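Local coordinates for cupin type-2 domain-containing protein (PDB 3H8U) that is of unknown function but has the double-stranded beta-helix fold of the cupins and probably binds a metal ion, at residues Tyr20-Asn25 with Ile29-Leu34; Glu72-Gln75 with Ile79-His82. All coordinates share one frame; numbering follows the deposited sequence.

Interaction 1: Tyr20-Asn25 with Ile29-Leu34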
loop_
_atom_site.group_PDB
_atom_site.type_symbol
_atom_site.label_atom_id
_atom_site.label_comp_id
_atom_site.label_asym_id
_atom_site.label_seq_id
_atom_site.Cartn_x
_atom_site.Cartn_y
_atom_site.Cartn_z
ATOM N N TYR A 20 -0.390 13.191 -5.947
ATOM C CA TYR A 20 -1.720 13.054 -5.334
ATOM C C TYR A 20 -1.812 13.655 -3.920
ATOM O O TYR A 20 -2.889 13.737 -3.332
ATOM C CB TYR A 20 -2.111 11.573 -5.310
ATOM C CG TYR A 20 -2.516 11.078 -6.681
ATOM C CD1 TYR A 20 -1.541 10.714 -7.623
ATOM C CD2 TYR A 20 -3.840 11.027 -7.062
ATOM C CE1 TYR A 20 -1.883 10.317 -8.894
ATOM C CE2 TYR A 20 -4.191 10.618 -8.350
ATOM C CZ TYR A 20 -3.199 10.266 -9.243
ATOM O OH TYR A 20 -3.520 9.822 -10.484
ATOM N N VAL A 21 -0.684 14.033 -3.357
ATOM C CA VAL A 21 -0.677 14.732 -2.081
ATOM C C VAL A 21 -1.426 16.070 -2.207
ATOM O O VAL A 21 -1.128 16.920 -3.070
ATOM C CB VAL A 21 0.794 14.878 -1.519
ATOM C CG1 VAL A 21 0.867 15.899 -0.456
ATOM C CG2 VAL A 21 1.295 13.552 -0.951
ATOM N N ARG A 22 -2.394 16.264 -1.313
ATOM C CA ARG A 22 -3.220 17.465 -1.254
ATOM C C ARG A 22 -3.212 18.042 0.185
ATOM O O ARG A 22 -4.115 17.754 0.966
ATOM C CB ARG A 22 -4.654 17.123 -1.677
ATOM C CG ARG A 22 -4.754 16.688 -3.157
ATOM C CD ARG A 22 -4.419 17.823 -4.120
ATOM N NE ARG A 22 -4.537 17.379 -5.522
ATOM C CZ ARG A 22 -3.559 16.797 -6.215
ATOM N NH1 ARG A 22 -2.342 16.668 -5.709
ATOM N NH2 ARG A 22 -3.783 16.383 -7.454
ATOM N N PRO A 23 -2.161 18.805 0.539
ATOM C CA PRO A 23 -2.062 19.386 1.883
ATOM C C PRO A 23 -3.212 20.328 2.071
ATOM O O PRO A 23 -3.613 21.020 1.113
ATOM C CB PRO A 23 -0.740 20.168 1.857
ATOM C CG PRO A 23 0.014 19.605 0.700
ATOM C CD PRO A 23 -1.017 19.180 -0.305
ATOM N N SER A 24 -3.767 20.359 3.278
ATOM C CA SER A 24 -4.817 21.316 3.589
ATOM C C SER A 24 -4.734 21.785 5.030
ATOM O O SER A 24 -4.449 21.003 5.904
ATOM C CB SER A 24 -6.176 20.705 3.340
ATOM O OG SER A 24 -7.189 21.662 3.638
ATOM N N ASN A 25 -5.025 23.063 5.251
ATOM C CA ASN A 25 -5.033 23.657 6.597
ATOM C C ASN A 25 -6.347 23.402 7.322
ATOM O O ASN A 25 -6.479 23.753 8.492
ATOM C CB ASN A 25 -4.704 25.169 6.548
ATOM C CG ASN A 25 -3.183 25.454 6.424
ATOM O OD1 ASN A 25 -2.340 24.672 6.887
ATOM N ND2 ASN A 25 -2.841 26.602 5.828
ATOM N N ILE A 29 -7.633 16.065 3.176
ATOM C CA ILE A 29 -8.339 15.774 1.925
ATOM C C ILE A 29 -8.180 14.308 1.508
ATOM O O ILE A 29 -7.070 13.775 1.481
ATOM C CB ILE A 29 -7.807 16.671 0.770
ATOM C CG1 ILE A 29 -8.149 18.126 1.083
ATOM C CG2 ILE A 29 -8.385 16.202 -0.616
ATOM C CD1 ILE A 29 -7.316 19.145 0.322
ATOM N N ARG A 30 -9.298 13.667 1.185
ATOM C CA ARG A 30 -9.259 12.306 0.697
ATOM C C ARG A 30 -8.868 12.322 -0.787
ATOM O O ARG A 30 -9.740 12.473 -1.676
ATOM C CB ARG A 30 -10.629 11.666 0.904
ATOM C CG ARG A 30 -10.723 10.221 0.484
ATOM C CD ARG A 30 -12.109 9.695 0.742
ATOM N NE ARG A 30 -12.274 8.284 0.356
ATOM C CZ ARG A 30 -12.873 7.859 -0.752
ATOM N NH1 ARG A 30 -13.390 8.719 -1.616
ATOM N NH2 ARG A 30 -12.978 6.564 -0.996
ATOM N N SER A 31 -7.584 12.176 -1.069
ATOM C CA SER A 31 -7.124 12.299 -2.441
ATOM C C SER A 31 -7.125 10.904 -3.096
ATOM O O SER A 31 -6.228 10.093 -2.884
ATOM C CB SER A 31 -5.741 12.988 -2.523
ATOM O OG SER A 31 -5.294 13.124 -3.890
ATOM N N VAL A 32 -8.136 10.625 -3.918
ATOM C CA VAL A 32 -8.278 9.303 -4.513
ATOM C C VAL A 32 -7.340 9.054 -5.675
ATOM O O VAL A 32 -7.308 9.815 -6.654
ATOM C CB VAL A 32 -9.727 9.074 -4.993
ATOM C CG1 VAL A 32 -9.866 7.715 -5.662
ATOM C CG2 VAL A 32 -10.695 9.189 -3.815
ATOM N N VAL A 33 -6.620 7.947 -5.602
ATOM C CA VAL A 33 -5.718 7.555 -6.675
ATOM C C VAL A 33 -6.506 6.700 -7.658
ATOM O O VAL A 33 -6.540 6.982 -8.854
ATOM C CB VAL A 33 -4.523 6.774 -6.135
ATOM C CG1 VAL A 33 -3.648 6.204 -7.296
ATOM C CG2 VAL A 33 -3.720 7.666 -5.203
ATOM N N LEU A 34 -7.176 5.679 -7.138
ATOM C CA LEU A 34 -7.960 4.797 -7.989
ATOM C C LEU A 34 -9.010 4.056 -7.172
ATOM O O LEU A 34 -8.700 3.490 -6.112
ATOM C CB LEU A 34 -7.036 3.788 -8.671
ATOM C CG LEU A 34 -7.673 3.002 -9.841
ATOM C CD1 LEU A 34 -7.777 3.906 -11.045
ATOM C CD2 LEU A 34 -6.935 1.708 -10.168
HETATM O O HOH W 1 -5.858 8.807 -10.727
HETATM O O HOH W 2 -4.854 17.049 3.409
#
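The hydroxyl of S31 donates a short hydrogen bond to the backbone carbonyl of Y20, with OG 2.5 Å from Y20 O. The donor lies in the carbonyl plane on a lone pair, and the angle at the oxygen is 135°. S31 holds OG anti to its own backbone N (chi1 -179°), which carries the hydroxyl across to the loop. Beside this bond, V33 sets CG2 over one face of the Y20 ring, 4.2 Å from the ring centroid, in a CH-pi contact; F15 of strand 14-16 touches both residues. At the far end of the ring a water joins Y20 OH to V33 O, lying 2.6 Å from the former. Further along, I29 CD1 rests against R22 O (3.5 Å) and the S24 side chain (CB, 3.6 Å). A second water bridges I29 N and R22 O. The two segments run antiparallel, yet no direct backbone hydrogen bond links them; the backbone of S31 is instead hydrogen-bonded to V43 of strand 40-46. The loop is therefore fastened to strand 31-35 and the residues leading into it by one serine hydroxyl, two bridging waters and apolar contacts, rather than added as another strand.

Interaction 2: Glu72-Gln75 with Ile79-His82; sequences EYHQ and IVTH
A beta hairpin of the cupin double-stranded beta-helix brings Y73 opposite T81, its antiparallel hydrogen-bonded pair. Y73 N donates to T81 O over 2.7 Å, and T81 N returns a bond to Y73 O at 2.9 Å. Toward the turn, Q75 N reaches I79 O at 2.8 Å with an N-H...O angle of 169°. E72 with H82 and H74 with V80 form the flanking non-hydrogen-bonded pairs, where CA-H...O contacts join the backbones, V80 CA approaching Y73 O to 3.3 Å.

On the face carrying Y73 and T81, the two side chains lie side by side, and T81 OG1 comes to the edge of the tyrosine ring near its plane. The extended Q75 chain crosses T81 at about a right angle. Its NE2 gives OG1 a weak, bent hydrogen bond (2.8 Å, 121° at the hydrogen), while OG1 makes a weak bond of its own to Y73 O; the amide thus reaches across to the hydroxyl, though only weakly.

On the face with E72, H74, V80 and H82, V80 has CG1 anti to its backbone N (chi1 174°), directed at E72, whose CB lies 3.5 Å from it. The edge of the H74 ring meets the backbone of I79, CD2 being 3.2 Å from I79 O, and its ND1 is hydrogen-bonded to S54 OG.

Strand 80-84 is the outermost of its sheet within the chain, whereas strand 70-74 also pairs with strand 97-101, through E72 with M100 and H74 with G98. Inward, Y73 meets W64 edge-to-face and packs on strand 87-91; I14 of the second subunit packs against Y73 and T81.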
loop_
_atom_site.group_PDB
_atom_site.type_symbol
_atom_site.label_atom_id
_atom_site.label_comp_id
_atom_site.label_asym_id
_atom_site.label_seq_id
_atom_site.Cartn_x
_atom_site.Cartn_y
_atom_site.Cartn_z
ATOM N N GLU A 72 0.395 9.221 15.909
ATOM C CA GLU A 72 -0.280 8.428 16.923
ATOM C C GLU A 72 -1.430 7.742 16.229
ATOM O O GLU A 72 -2.328 8.416 15.775
ATOM C CB GLU A 72 -0.958 9.310 17.931
ATOM C CG GLU A 72 -0.153 10.093 18.857
ATOM C CD GLU A 72 -1.073 11.050 19.670
ATOM O OE1 GLU A 72 -2.354 10.903 19.721
ATOM O OE2 GLU A 72 -0.502 11.975 20.233
ATOM N N TYR A 73 -1.409 6.417 16.172
ATOM C CA TYR A 73 -2.461 5.651 15.509
ATOM C C TYR A 73 -3.491 5.293 16.580
ATOM O O TYR A 73 -3.157 4.627 17.543
ATOM C CB TYR A 73 -1.832 4.393 14.914
ATOM C CG TYR A 73 -2.767 3.529 14.113
ATOM C CD1 TYR A 73 -3.301 3.971 12.912
ATOM C CD2 TYR A 73 -3.105 2.234 14.552
ATOM C CE1 TYR A 73 -4.136 3.126 12.131
ATOM C CE2 TYR A 73 -3.927 1.426 13.795
ATOM C CZ TYR A 73 -4.440 1.863 12.599
ATOM O OH TYR A 73 -5.277 1.013 11.879
ATOM N N HIS A 74 -4.700 5.834 16.472
ATOM C CA HIS A 74 -5.784 5.513 17.415
ATOM C C HIS A 74 -6.473 4.208 17.024
ATOM O O HIS A 74 -6.921 4.051 15.898
ATOM C CB HIS A 74 -6.836 6.625 17.435
ATOM C CG HIS A 74 -7.924 6.419 18.461
ATOM N ND1 HIS A 74 -9.242 6.752 18.222
ATOM C CD2 HIS A 74 -7.889 5.911 19.724
ATOM C CE1 HIS A 74 -9.965 6.469 19.289
ATOM N NE2 HIS A 74 -9.174 5.930 20.202
ATOM N N GLN A 75 -6.578 3.292 17.980
ATOM C CA GLN A 75 -7.127 1.946 17.746
ATOM C C GLN A 75 -8.519 1.792 18.356
ATOM O O GLN A 75 -9.032 0.671 18.416
ATOM C CB GLN A 75 -6.173 0.882 18.334
ATOM C CG GLN A 75 -4.741 0.962 17.731
ATOM C CD GLN A 75 -3.881 -0.269 17.965
ATOM O OE1 GLN A 75 -4.280 -1.203 18.681
ATOM N NE2 GLN A 75 -2.693 -0.272 17.392
ATOM N N ILE A 79 -6.906 4.042 22.874
ATOM C CA ILE A 79 -5.716 3.218 22.694
ATOM C C ILE A 79 -4.909 3.808 21.540
ATOM O O ILE A 79 -5.410 3.988 20.432
ATOM C CB ILE A 79 -6.057 1.749 22.408
ATOM C CG1 ILE A 79 -6.802 1.127 23.594
ATOM C CG2 ILE A 79 -4.766 0.924 22.129
ATOM C CD1 ILE A 79 -7.468 -0.192 23.233
ATOM N N VAL A 80 -3.652 4.115 21.816
ATOM C CA VAL A 80 -2.830 4.782 20.855
ATOM C C VAL A 80 -1.504 4.065 20.742
ATOM O O VAL A 80 -0.857 3.744 21.755
ATOM C CB VAL A 80 -2.641 6.248 21.247
ATOM C CG1 VAL A 80 -1.686 6.935 20.342
ATOM C CG2 VAL A 80 -4.009 6.959 21.257
ATOM N N THR A 81 -1.117 3.823 19.498
ATOM C CA THR A 81 0.172 3.257 19.191
ATOM C C THR A 81 0.925 4.206 18.237
ATOM O O THR A 81 0.347 5.124 17.679
ATOM C CB THR A 81 0.026 1.876 18.581
ATOM O OG1 THR A 81 -0.926 1.933 17.533
ATOM C CG2 THR A 81 -0.425 0.877 19.609
ATOM N N HIS A 82 2.219 3.984 18.080
ATOM C CA HIS A 82 3.052 4.925 17.359
ATOM C C HIS A 82 3.405 4.402 15.967
ATOM O O HIS A 82 3.901 3.292 15.824
ATOM C CB HIS A 82 4.324 5.211 18.142
ATOM C CG HIS A 82 5.233 6.176 17.458
ATOM N ND1 HIS A 82 4.782 7.356 16.910
ATOM C CD2 HIS A 82 6.567 6.132 17.209
ATOM C CE1 HIS A 82 5.787 7.987 16.335
ATOM N NE2 HIS A 82 6.885 7.275 16.517
#

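How the interactions relate
Interaction 1 closes before interaction 2 opens along the chain, and the two lie on opposite sides of the chain's centre, with their centres 22 Å apart and nearest atoms about 15 Å apart. The strands involved belong to different sheets of the double-stranded beta-helix. Residues 29-34 lie on strand 31-35, outermost within this chain in one five-stranded sheet, and residues 72-75 and 79-82 form a hairpin whose strand 80-84 is likewise outermost in the other. Interaction 1 thus attaches the loop after helix 17-20 to one sheet, while interaction 2 forms the hairpin at the outer end of the second sheet within the chain. Both also touch the second subunit, so each takes part in the dimer.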